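Local coordinates for beta-glucosidase (Saccharopolyspora erythraea D, PDB 5M6G), which probably hydrolyses terminal, non-reducing beta-D-glucosyl residues with release of beta-D-glucose, as a member of glycosyl hydrolase family 3, at residues A[163-166]-A[167-171]; A[396-399]-A[400-403]; A[443-446]-A[447-451]; A[453-456]-A[457-461]; A[464-467]-A[468-472]. All blocks are in the same frame, centred on the assembly; numbering follows the deposited sequence.

Contact 1. Residues A[163-166]-A[167-171]; sequences AATA and EEVAA. With MG (magnesium ion), chain E.
Glu167 holds its CG beside its own backbone N and anti to the carbonyl carbon (chi1 -83°), so that CG runs back over the preceding turn, 3.7 Å from Ala163 O. The chain is extended from there (chi2 -174°) and carries the carboxylate off the helix to a magnesium ion. OE1 binds the metal at 1.9 Å. OE2 does not bind it; it accepts a weak bond from water 1, itself a metal ligand. Waters 1 to 4 fill four more positions, and NE2 of His401 supplies the sixth ligand. The metal is six-coordinate, and its ligands lie in opposed pairs as in an octahedron.

On another side of the same helix, Val169 has CG1 anti to the backbone N (chi1 170°). This sets CG2 alongside the previous turn, 3.4 Å from Thr165 O and 4.2 Å from Thr165 CG2. The Thr165 hydroxyl is bonded one turn back, to Ile161 O. Beneath the side chains run regular alpha-helical bonds. Val169 N gives to Thr165 O at 2.9 Å, and Ala170 N gives to Ala166 O at 2.8 Å.

Glu168 sends its carboxylate toward helix 399-412 and the loop before it. OE2 is bonded to His401 ND1, Thr141 OG1 and Gly397 N, three donors that would probably balance a carboxylate buried here. Helix 155-170 belongs to the N-terminal, TIM-barrel-related domain and precedes strand 176-177 of the parallel sheet. Ala164 rests on His401 and Leu404 of helix 399-412, while the loop residue Tyr143 meets both Ala164 and Thr165.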
loop_
_atom_site.group_PDB
_atom_site.type_symbol
_atom_site.label_atom_id
_atom_site.label_comp_id
_atom_site.label_asym_id
_atom_site.label_seq_id
_atom_site.Cartn_x
_atom_site.Cartn_y
_atom_site.Cartn_z
ATOM N N ALA A 163 -0.779 -9.570 9.697
ATOM C CA ALA A 163 -0.060 -10.011 10.893
ATOM C C ALA A 163 1.397 -10.329 10.588
ATOM O O ALA A 163 2.290 -9.990 11.378
ATOM C CB ALA A 163 -0.750 -11.231 11.503
ATOM N N ALA A 164 1.664 -10.992 9.461
ATOM C CA ALA A 164 3.047 -11.292 9.108
ATOM C C ALA A 164 3.816 -10.020 8.780
ATOM O O ALA A 164 4.981 -9.874 9.174
ATOM C CB ALA A 164 3.099 -12.276 7.937
ATOM N N THR A 165 3.181 -9.094 8.054
ATOM C CA THR A 165 3.787 -7.792 7.796
ATOM C C THR A 165 4.132 -7.092 9.104
ATOM O O THR A 165 5.239 -6.565 9.270
ATOM C CB THR A 165 2.837 -6.933 6.955
ATOM O OG1 THR A 165 2.657 -7.547 5.672
ATOM C CG2 THR A 165 3.400 -5.542 6.762
ATOM N N ALA A 166 3.199 -7.105 10.055
ATOM C CA ALA A 166 3.427 -6.413 11.319
ATOM C C ALA A 166 4.637 -6.991 12.050
ATOM O O ALA A 166 5.432 -6.247 12.636
ATOM C CB ALA A 166 2.171 -6.489 12.188
ATOM N N GLU A 167 4.806 -8.317 12.002
ATOM C CA GLU A 167 5.985 -8.919 12.616
ATOM C C GLU A 167 7.265 -8.394 11.990
ATOM O O GLU A 167 8.223 -8.073 12.705
ATOM C CB GLU A 167 5.934 -10.436 12.499
ATOM C CG GLU A 167 5.116 -11.112 13.565
ATOM C CD GLU A 167 5.234 -12.612 13.471
ATOM O OE1 GLU A 167 5.218 -13.131 12.332
ATOM O OE2 GLU A 167 5.369 -13.265 14.521
ATOM N N GLU A 168 7.305 -8.299 10.652
ATOM C CA GLU A 168 8.546 -7.887 10.004
ATOM C C GLU A 168 8.822 -6.410 10.233
ATOM O O GLU A 168 9.989 -6.001 10.302
ATOM C CB GLU A 168 8.501 -8.235 8.509
ATOM C CG GLU A 168 8.298 -9.725 8.305
ATOM C CD GLU A 168 8.701 -10.219 6.924
ATOM O OE1 GLU A 168 9.270 -9.439 6.134
ATOM O OE2 GLU A 168 8.450 -11.401 6.647
ATOM N N VAL A 169 7.765 -5.608 10.376
ATOM C CA VAL A 169 7.929 -4.192 10.691
ATOM C C VAL A 169 8.377 -4.029 12.138
ATOM O O VAL A 169 9.313 -3.280 12.434
ATOM C CB VAL A 169 6.622 -3.426 10.395
ATOM C CG1 VAL A 169 6.678 -1.992 10.957
ATOM C CG2 VAL A 169 6.357 -3.416 8.899
ATOM N N ALA A 170 7.731 -4.745 13.056
ATOM C CA ALA A 170 8.068 -4.604 14.470
ATOM C C ALA A 170 9.492 -5.063 14.750
ATOM O O ALA A 170 10.124 -4.574 15.695
ATOM C CB ALA A 170 7.071 -5.382 15.330
ATOM N N ALA A 171 10.011 -5.986 13.932
ATOM C CA ALA A 171 11.404 -6.408 14.042
ATOM C C ALA A 171 12.357 -5.240 13.848
ATOM O O ALA A 171 13.452 -5.233 14.421
ATOM C CB ALA A 171 11.704 -7.499 13.011
HETATM MG MG MG E . 5.051 -14.911 11.563
HETATM O O HOH W 1 3.939 -15.748 13.394
HETATM O O HOH W 2 6.675 -15.827 12.085
HETATM O O HOH W 3 4.147 -16.537 10.545
HETATM O O HOH W 4 3.026 -14.178 10.980
#

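Contact 2. Residues A[396-399]-A[400-403]; sequences VGSA and EHRE. With MG (magnesium ion), chain E.
Ser398 OG is gripped by three groups. Water 5 donates to it at 2.9 Å, the backbone N-H of His401 gives it a weak bond at 3.5 Å, and Thr395 O is bonded to it. Ser398 is the N-cap of helix 399-412, and the bond from His401 N is its capping bond. The hydroxyl sits between the backbone N and the carbonyl carbon (chi1 63°), turned back over the first turn. There it also stands over one face of the His401 ring, off centre, 3.4 Å from CG. Water 5 also donates to Glu400 OE1, at 2.7 Å, and so links the cap to a surface carboxylate.

Arg402 reaches back to the residue before the cap with an extended chain. Its NE donates to Gly397 O at 2.9 Å with a bent N-H...O angle of 142°, and the acceptor lies 25° out of the guanidinium plane. Farther out, NH1 forms a salt bridge with Glu565 and a bond to Glu461 O. A leucine in its place would probably leave Gly397 O, Glu461 O and the Glu565 carboxylate without their mates, and the turn before the helix less firmly tied.

The backbone bond from Arg402 N to Ser398 O, 3.0 Å, starts the helix. His401 NE2 binds the magnesium ion at 2.2 Å, with water 3 in the ring plane at the edge. With NE2 taken by the metal and ND1 facing Glu168, ND1 is likely to carry the proton. This is consistent with a neutral imidazole, which second-shell Glu168 would probably strengthen as a metal ligand.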
loop_
_atom_site.group_PDB
_atom_site.type_symbol
_atom_site.label_atom_id
_atom_site.label_comp_id
_atom_site.label_asym_id
_atom_site.label_seq_id
_atom_site.Cartn_x
_atom_site.Cartn_y
_atom_site.Cartn_z
ATOM N N VAL A 396 11.900 -12.014 9.375
ATOM C CA VAL A 396 11.912 -11.136 8.208
ATOM C C VAL A 396 12.340 -11.941 6.987
ATOM O O VAL A 396 13.473 -12.431 6.914
ATOM C CB VAL A 396 12.841 -9.934 8.431
ATOM C CG1 VAL A 396 12.896 -9.070 7.162
ATOM C CG2 VAL A 396 12.382 -9.101 9.643
ATOM N N GLY A 397 11.437 -12.069 6.014
ATOM C CA GLY A 397 11.707 -12.925 4.876
ATOM C C GLY A 397 11.755 -14.403 5.190
ATOM O O GLY A 397 12.240 -15.187 4.364
ATOM N N SER A 398 11.248 -14.811 6.350
ATOM C CA SER A 398 11.298 -16.202 6.772
ATOM C C SER A 398 10.497 -17.094 5.825
ATOM O O SER A 398 9.605 -16.641 5.105
ATOM C CB SER A 398 10.734 -16.338 8.181
ATOM O OG SER A 398 9.362 -15.947 8.174
ATOM N N ALA A 399 10.802 -18.395 5.869
ATOM C CA ALA A 399 10.128 -19.350 4.992
ATOM C C ALA A 399 8.621 -19.372 5.235
ATOM O O ALA A 399 7.839 -19.472 4.284
ATOM C CB ALA A 399 10.723 -20.751 5.177
ATOM N N GLU A 400 8.188 -19.267 6.496
ATOM C CA GLU A 400 6.754 -19.308 6.780
ATOM C C GLU A 400 6.036 -18.101 6.185
ATOM O O GLU A 400 4.921 -18.226 5.666
ATOM C CB GLU A 400 6.495 -19.383 8.286
ATOM C CG GLU A 400 7.255 -20.459 9.033
ATOM C CD GLU A 400 8.584 -19.982 9.586
ATOM O OE1 GLU A 400 8.636 -19.630 10.791
ATOM O OE2 GLU A 400 9.590 -19.972 8.846
ATOM N N HIS A 401 6.660 -16.926 6.244
ATOM C CA HIS A 401 6.044 -15.750 5.643
ATOM C C HIS A 401 6.043 -15.824 4.122
ATOM O O HIS A 401 5.088 -15.374 3.470
ATOM C CB HIS A 401 6.764 -14.509 6.137
ATOM C CG HIS A 401 6.478 -14.206 7.569
ATOM N ND1 HIS A 401 7.000 -13.112 8.224
ATOM C CD2 HIS A 401 5.724 -14.869 8.479
ATOM C CE1 HIS A 401 6.574 -13.111 9.475
ATOM N NE2 HIS A 401 5.786 -14.156 9.651
ATOM N N ARG A 402 7.103 -16.379 3.530
ATOM C CA ARG A 402 7.110 -16.539 2.083
ATOM C C ARG A 402 6.087 -17.574 1.633
ATOM O O ARG A 402 5.519 -17.444 0.544
ATOM C CB ARG A 402 8.516 -16.898 1.602
ATOM C CG ARG A 402 9.487 -15.747 1.785
ATOM C CD ARG A 402 10.824 -16.024 1.141
ATOM N NE ARG A 402 11.801 -15.007 1.519
ATOM C CZ ARG A 402 12.011 -13.878 0.852
ATOM N NH1 ARG A 402 11.308 -13.610 -0.240
ATOM N NH2 ARG A 402 12.930 -13.017 1.273
ATOM N N GLU A 403 5.817 -18.587 2.461
ATOM C CA GLU A 403 4.770 -19.551 2.133
ATOM C C GLU A 403 3.398 -18.887 2.133
ATOM O O GLU A 403 2.552 -19.177 1.274
ATOM C CB GLU A 403 4.805 -20.719 3.125
ATOM C CG GLU A 403 3.757 -21.802 2.891
ATOM C CD GLU A 403 3.769 -22.345 1.461
ATOM O OE1 GLU A 403 4.848 -22.408 0.830
ATOM O OE2 GLU A 403 2.691 -22.696 0.928
HETATM MG MG MG E . 5.051 -14.911 11.563
HETATM O O HOH W 5 8.542 -16.978 10.780
HETATM O O HOH W 2 6.675 -15.827 12.085
HETATM O O HOH W 3 4.147 -16.537 10.545
HETATM O O HOH W 4 3.026 -14.178 10.980
HETATM O O HOH W 1 3.939 -15.748 13.394
#

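Contact 3. Residues A[443-446]-A[447-451]; sequences NQSG and GWTIS. With SOR (sorbitol), chain L.
The turn that leaves helix 441-445 leads directly into the sorbitol pocket, and Thr449 folds it back against Ser445 and Gly446. Gly446 is the first residue to leave the helix, at positive phi. Thr449 OG1 lies 2.9 Å from Gly446 O and 3.2 Å from Gly447 O. Its single proton has both carbonyl oxygens within reach. The threonine methyl is anti to the backbone N and OG1 lies beside it (chi1 -52°). Both branches therefore face the helix end, and Ser445 CB is met by OG1 at 3.5 Å and by CG2 at 3.6 Å. The Ser445 hydroxyl is bonded back to Ile441 O.

The loop belongs to the C-terminal domain of this family 3 enzyme, yet it completes a site whose sorbitol is hydrogen-bonded by Asp129, Arg192, Lys231, His232 and Asp310. Trp448 presents its ring edge, not a face, to the ligand. CH2 comes 3.5 Å from sorbitol C4, and sorbitol C5 lies near the plane of the indole. The ring is held by a bond from NE1 to Glu195 OE2 and by Trp452, packed edge-to-face with it, while His145 and His132 hold the loop backbone at Gly447 O and Trp448 O.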
loop_
_atom_site.group_PDB
_atom_site.type_symbol
_atom_site.label_atom_id
_atom_site.label_comp_id
_atom_site.label_asym_id
_atom_site.label_seq_id
_atom_site.Cartn_x
_atom_site.Cartn_y
_atom_site.Cartn_z
ATOM N N ASN A 443 9.961 -6.172 -11.626
ATOM C CA ASN A 443 8.745 -5.997 -12.422
ATOM C C ASN A 443 7.570 -6.748 -11.804
ATOM O O ASN A 443 6.441 -6.242 -11.782
ATOM C CB ASN A 443 8.960 -6.454 -13.867
ATOM C CG ASN A 443 9.891 -5.537 -14.649
ATOM O OD1 ASN A 443 10.221 -4.434 -14.206
ATOM N ND2 ASN A 443 10.328 -6.004 -15.825
ATOM N N GLN A 444 7.809 -7.960 -11.296
ATOM C CA GLN A 444 6.706 -8.713 -10.710
ATOM C C GLN A 444 6.287 -8.136 -9.365
ATOM O O GLN A 444 5.191 -8.431 -8.892
ATOM C CB GLN A 444 7.074 -10.195 -10.573
ATOM C CG GLN A 444 7.980 -10.542 -9.381
ATOM C CD GLN A 444 8.450 -11.991 -9.406
ATOM O OE1 GLN A 444 8.735 -12.542 -10.474
ATOM N NE2 GLN A 444 8.548 -12.611 -8.226
ATOM N N SER A 445 7.121 -7.300 -8.759
ATOM C CA SER A 445 6.758 -6.650 -7.509
ATOM C C SER A 445 6.067 -5.316 -7.724
ATOM O O SER A 445 5.217 -4.931 -6.910
ATOM C CB SER A 445 8.007 -6.459 -6.651
ATOM O OG SER A 445 8.557 -7.721 -6.317
ATOM N N GLY A 446 6.423 -4.599 -8.789
ATOM C CA GLY A 446 5.801 -3.306 -9.048
ATOM C C GLY A 446 6.246 -2.245 -8.041
ATOM O O GLY A 446 7.255 -2.383 -7.338
ATOM N N GLY A 447 5.458 -1.175 -7.978
ATOM C CA GLY A 447 5.813 -0.015 -7.178
ATOM C C GLY A 447 5.938 -0.332 -5.701
ATOM O O GLY A 447 5.508 -1.375 -5.207
ATOM N N TRP A 448 6.551 0.611 -4.980
ATOM C CA TRP A 448 6.716 0.496 -3.532
ATOM C C TRP A 448 7.463 -0.788 -3.175
ATOM O O TRP A 448 7.026 -1.580 -2.342
ATOM C CB TRP A 448 5.361 0.542 -2.822
ATOM C CG TRP A 448 4.610 1.840 -2.951
ATOM C CD1 TRP A 448 3.531 2.091 -3.754
ATOM C CD2 TRP A 448 4.860 3.050 -2.228
ATOM N NE1 TRP A 448 3.105 3.390 -3.588
ATOM C CE2 TRP A 448 3.904 4.000 -2.654
ATOM C CE3 TRP A 448 5.807 3.428 -1.267
ATOM C CZ2 TRP A 448 3.866 5.305 -2.150
ATOM C CZ3 TRP A 448 5.765 4.724 -0.764
ATOM C CH2 TRP A 448 4.802 5.644 -1.209
ATOM N N THR A 449 8.572 -1.028 -3.860
ATOM C CA THR A 449 9.379 -2.213 -3.588
ATOM C C THR A 449 10.829 -1.754 -3.551
ATOM O O THR A 449 11.395 -1.410 -4.593
ATOM C CB THR A 449 9.153 -3.304 -4.634
ATOM O OG1 THR A 449 7.742 -3.565 -4.771
ATOM C CG2 THR A 449 9.861 -4.586 -4.202
ATOM N N ILE A 450 11.402 -1.728 -2.344
ATOM C CA ILE A 450 12.693 -1.121 -2.031
ATOM C C ILE A 450 12.646 0.379 -2.272
ATOM O O ILE A 450 12.675 1.162 -1.318
ATOM C CB ILE A 450 13.856 -1.748 -2.817
ATOM C CG1 ILE A 450 13.839 -3.264 -2.665
ATOM C CG2 ILE A 450 15.172 -1.170 -2.295
ATOM C CD1 ILE A 450 13.826 -3.727 -1.235
ATOM N N SER A 451 12.598 0.788 -3.539
ATOM C CA SER A 451 12.428 2.189 -3.896
ATOM C C SER A 451 10.947 2.570 -3.910
ATOM O O SER A 451 10.060 1.730 -3.756
ATOM C CB SER A 451 13.038 2.473 -5.264
ATOM O OG SER A 451 12.286 1.822 -6.268
HETATM C C1 SOR L . 0.708 7.642 0.617
HETATM C C2 SOR L . 2.075 7.352 1.211
HETATM C C3 SOR L . 2.988 8.547 0.955
HETATM C C4 SOR L . 4.450 8.185 1.203
HETATM C C5 SOR L . 5.428 9.099 0.459
HETATM C C6 SOR L . 6.804 8.440 0.481
HETATM O O1 SOR L . 0.024 6.445 0.339
HETATM O O2 SOR L . 1.952 7.118 2.603
HETATM O O3 SOR L . 2.604 9.588 1.814
HETATM O O4 SOR L . 4.724 8.228 2.589
HETATM O O5 SOR L . 5.018 9.342 -0.881
HETATM O O6 SOR L . 7.641 9.011 -0.503
#

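Contact 4. Residues A[453-456]-A[457-461]; sequences QGSS and GDITE
Ile459 makes the tight side of this loop by turning its side chain onto Ser455, while the bend between them faces solvent. Its CG2 meets Ser455 OG at 3.4 Å, a methyl against a hydroxyl. CD1 lies alongside the Ser455 backbone, 3.8 Å from Ser455 O. CG2 also comes within 4.0 Å of Ser456 O. In Ile459, CG1 sits between the backbone N and the carbonyl carbon (chi1 62°), the crowded position, and this turns both branches inward to the preceding residues of the loop. Thr449 backs the isoleucine from earlier in the same loop.

The bend is an inverse gamma turn centred on Asp458, closed by a weak bond from Ile459 N to Gly457 O at 3.0 Å. It lies between helix 441-445 and helix 465-472 of the C-terminal domain. Gly457 enters it at phi 114°, where any CB would strike Ser456 O.

On the outer side the bend has few contacts across the two segments, and Ser456 and Asp458 are exposed. Its ties run instead to the Asp440-Asn443 region: Ser456 OG is bonded to Asn443 OD1, and Gly457 N to Asp440 OD1. The Asp458 side chain touches Ile441.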
loop_
_atom_site.group_PDB
_atom_site.type_symbol
_atom_site.label_atom_id
_atom_site.label_comp_id
_atom_site.label_asym_id
_atom_site.label_seq_id
_atom_site.Cartn_x
_atom_site.Cartn_y
_atom_site.Cartn_z
ATOM N N GLN A 453 9.178 4.222 -6.589
ATOM C CA GLN A 453 8.555 3.845 -7.856
ATOM C C GLN A 453 8.676 2.361 -8.164
ATOM O O GLN A 453 8.037 1.885 -9.118
ATOM C CB GLN A 453 9.180 4.638 -8.997
ATOM C CG GLN A 453 8.829 6.097 -8.998
ATOM C CD GLN A 453 7.355 6.308 -9.260
ATOM O OE1 GLN A 453 6.794 5.748 -10.204
ATOM N NE2 GLN A 453 6.713 7.096 -8.414
ATOM N N GLY A 454 9.472 1.621 -7.391
ATOM C CA GLY A 454 9.917 0.310 -7.822
ATOM C C GLY A 454 10.914 0.441 -8.964
ATOM O O GLY A 454 11.221 1.528 -9.442
ATOM N N SER A 455 11.428 -0.707 -9.406
ATOM C CA SER A 455 12.369 -0.726 -10.521
ATOM C C SER A 455 12.478 -2.147 -11.043
ATOM O O SER A 455 12.075 -3.104 -10.381
ATOM C CB SER A 455 13.746 -0.207 -10.113
ATOM O OG SER A 455 14.318 -1.049 -9.139
ATOM N N SER A 456 13.056 -2.271 -12.236
ATOM C CA SER A 456 13.287 -3.568 -12.848
ATOM C C SER A 456 14.584 -4.189 -12.337
ATOM O O SER A 456 15.529 -3.492 -11.966
ATOM C CB SER A 456 13.340 -3.431 -14.370
ATOM O OG SER A 456 12.129 -2.898 -14.874
ATOM N N GLY A 457 14.627 -5.514 -12.329
ATOM C CA GLY A 457 15.830 -6.238 -11.978
ATOM C C GLY A 457 15.671 -7.015 -10.683
ATOM O O GLY A 457 14.594 -7.085 -10.080
ATOM N N ASP A 458 16.791 -7.591 -10.246
ATOM C CA ASP A 458 16.824 -8.452 -9.065
ATOM C C ASP A 458 17.029 -7.589 -7.820
ATOM O O ASP A 458 18.094 -7.558 -7.207
ATOM C CB ASP A 458 17.921 -9.501 -9.207
ATOM C CG ASP A 458 17.682 -10.704 -8.333
ATOM O OD1 ASP A 458 16.809 -10.618 -7.453
ATOM O OD2 ASP A 458 18.359 -11.739 -8.519
ATOM N N ILE A 459 15.957 -6.887 -7.436
ATOM C CA ILE A 459 16.083 -5.845 -6.420
ATOM C C ILE A 459 15.906 -6.343 -4.995
ATOM O O ILE A 459 16.216 -5.599 -4.051
ATOM C CB ILE A 459 15.079 -4.710 -6.689
ATOM C CG1 ILE A 459 13.640 -5.226 -6.602
ATOM C CG2 ILE A 459 15.340 -4.104 -8.054
ATOM C CD1 ILE A 459 12.578 -4.075 -6.761
ATOM N N THR A 460 15.403 -7.557 -4.797
ATOM C CA THR A 460 15.313 -8.116 -3.453
ATOM C C THR A 460 15.168 -9.624 -3.578
ATOM O O THR A 460 15.058 -10.167 -4.682
ATOM C CB THR A 460 14.149 -7.507 -2.648
ATOM O OG1 THR A 460 14.243 -7.915 -1.275
ATOM C CG2 THR A 460 12.795 -7.949 -3.223
ATOM N N GLU A 461 15.170 -10.298 -2.431
ATOM C CA GLU A 461 15.180 -11.755 -2.437
ATOM C C GLU A 461 13.811 -12.296 -2.818
ATOM O O GLU A 461 12.778 -11.844 -2.309
ATOM C CB GLU A 461 15.622 -12.296 -1.079
ATOM C CG GLU A 461 17.035 -11.863 -0.716
ATOM C CD GLU A 461 17.470 -12.297 0.677
ATOM O OE1 GLU A 461 16.598 -12.469 1.555
ATOM O OE2 GLU A 461 18.692 -12.453 0.897
#

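Contact 5. Residues A[464-467]-A[468-472]; sequences TILE and GIRAA
A capping box opens helix 465-472, and its two residues, Thr464 and Glu467, bond each other both ways. Glu467 N donates to Thr464 OG1 at 3.1 Å. Thr464 N donates to Glu467 OE1 at 2.9 Å, nearly straight at 165°, and meets the carboxylate from above its plane. Thr464 OG1 has a second partner in Asp439 OD1. From here the helix proper begins, with Gly468 N bonded to Thr464 O at 3.0 Å.

Leu466, in the first turn, packs against Arg470, one turn later. Leu466 CG is anti to the backbone N (chi1 170°), which swings the isobutyl group along the helix to the arginine. Its CD2 lies over one face of the guanidinium, nearer the rim than the centre, 3.3 Å from Arg470 NH2. Val478 and Tyr480 of strand 478-480 touch both side chains. An alanine in place of the leucine is likely to open a gap against this strand and leave one face of the guanidinium without its cover and freer to turn. Arg470 runs extended to NE, and its NH2 is bonded to a glycerol, probably from the crystallisation liquor. On the inner side Ile465 CG2 meets Ile469 CD1 at 4.0 Å, and Val433 of strand 431-434 lies against Leu466 and Ile469.

Glu467 OE2 lies 5.4 Å from Arg470 NH1, too far for a salt bridge, though the opposite charges may still attract weakly. The Glu467 charge would probably be favoured by the helix N-terminus, where the box serves Thr464 N and Glu467 N, and by a magnesium ion about 4 Å from its nearest side-chain atom.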
loop_
_atom_site.group_PDB
_atom_site.type_symbol
_atom_site.label_atom_id
_atom_site.label_comp_id
_atom_site.label_asym_id
_atom_site.label_seq_id
_atom_site.Cartn_x
_atom_site.Cartn_y
_atom_site.Cartn_z
ATOM N N THR A 464 11.582 -15.587 -9.366
ATOM C CA THR A 464 10.890 -15.046 -10.530
ATOM C C THR A 464 9.879 -16.052 -11.073
ATOM O O THR A 464 9.862 -17.232 -10.710
ATOM C CB THR A 464 11.874 -14.633 -11.636
ATOM O OG1 THR A 464 12.436 -15.792 -12.281
ATOM C CG2 THR A 464 12.998 -13.779 -11.065
ATOM N N ILE A 465 9.001 -15.559 -11.943
ATOM C CA ILE A 465 7.989 -16.422 -12.539
ATOM C C ILE A 465 8.650 -17.507 -13.385
ATOM O O ILE A 465 8.242 -18.674 -13.354
ATOM C CB ILE A 465 6.991 -15.569 -13.351
ATOM C CG1 ILE A 465 6.213 -14.647 -12.393
ATOM C CG2 ILE A 465 6.067 -16.456 -14.165
ATOM C CD1 ILE A 465 5.330 -13.599 -13.065
ATOM N N LEU A 466 9.699 -17.139 -14.129
ATOM C CA LEU A 466 10.451 -18.109 -14.926
ATOM C C LEU A 466 11.109 -19.167 -14.049
ATOM O O LEU A 466 11.161 -20.351 -14.412
ATOM C CB LEU A 466 11.512 -17.389 -15.757
ATOM C CG LEU A 466 12.532 -18.305 -16.464
ATOM C CD1 LEU A 466 11.842 -19.148 -17.555
ATOM C CD2 LEU A 466 13.693 -17.502 -17.033
ATOM N N GLU A 467 11.624 -18.763 -12.890
ATOM C CA GLU A 467 12.234 -19.739 -11.997
ATOM C C GLU A 467 11.188 -20.688 -11.432
ATOM O O GLU A 467 11.440 -21.894 -11.296
ATOM C CB GLU A 467 12.993 -19.018 -10.885
ATOM C CG GLU A 467 14.229 -18.286 -11.398
ATOM C CD GLU A 467 14.856 -17.396 -10.346
ATOM O OE1 GLU A 467 14.150 -17.028 -9.380
ATOM O OE2 GLU A 467 16.058 -17.078 -10.482
ATOM N N GLY A 468 10.000 -20.168 -11.124
ATOM C CA GLY A 468 8.910 -21.038 -10.716
ATOM C C GLY A 468 8.486 -21.997 -11.815
ATOM O O GLY A 468 8.167 -23.155 -11.546
ATOM N N ILE A 469 8.475 -21.529 -13.066
ATOM C CA ILE A 469 8.127 -22.417 -14.181
ATOM C C ILE A 469 9.167 -23.523 -14.324
ATOM O O ILE A 469 8.825 -24.702 -14.493
ATOM C CB ILE A 469 7.975 -21.616 -15.486
ATOM C CG1 ILE A 469 6.753 -20.694 -15.404
ATOM C CG2 ILE A 469 7.836 -22.556 -16.696
ATOM C CD1 ILE A 469 6.715 -19.624 -16.482
ATOM N N ARG A 470 10.451 -23.162 -14.259
ATOM C CA ARG A 470 11.497 -24.178 -14.358
ATOM C C ARG A 470 11.337 -25.241 -13.279
ATOM O O ARG A 470 11.492 -26.439 -13.548
ATOM C CB ARG A 470 12.880 -23.529 -14.271
ATOM C CG ARG A 470 13.266 -22.634 -15.463
ATOM C CD ARG A 470 14.696 -22.101 -15.291
ATOM N NE ARG A 470 15.217 -21.398 -16.466
ATOM C CZ ARG A 470 15.748 -20.179 -16.439
ATOM N NH1 ARG A 470 15.846 -19.503 -15.289
ATOM N NH2 ARG A 470 16.189 -19.629 -17.563
ATOM N N ALA A 471 11.006 -24.821 -12.050
ATOM C CA ALA A 471 10.920 -25.764 -10.938
ATOM C C ALA A 471 9.648 -26.601 -11.013
ATOM O O ALA A 471 9.657 -27.783 -10.648
ATOM C CB ALA A 471 10.994 -25.017 -9.605
ATOM N N ALA A 472 8.539 -26.006 -11.465
ATOM C CA ALA A 472 7.306 -26.773 -11.628
ATOM C C ALA A 472 7.483 -27.853 -12.686
ATOM O O ALA A 472 7.156 -29.023 -12.460
ATOM C CB ALA A 472 6.146 -25.841 -11.995
#

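How the contacts relate
The contacts follow one another along the chain from 1 to 5. Contacts 1 and 2 have centres 11 Å apart and share one magnesium ion with its four waters. They join helix 155-170 of the N-terminal domain to helix 399-412. Contacts 3, 4 and 5 lie in the C-terminal domain. Contact 3 spans the end of helix 441-445 and the loop after it, and contact 4 lies farther along that loop, with centres 6 Å apart. Contact 5 starts the next helix, 18 Å from contact 4 between centres. Contacts 2 and 4 touch through Arg402 and Glu461. The metal-linked helices are thus tied to the loop that brings Trp448 to the sorbitol pocket.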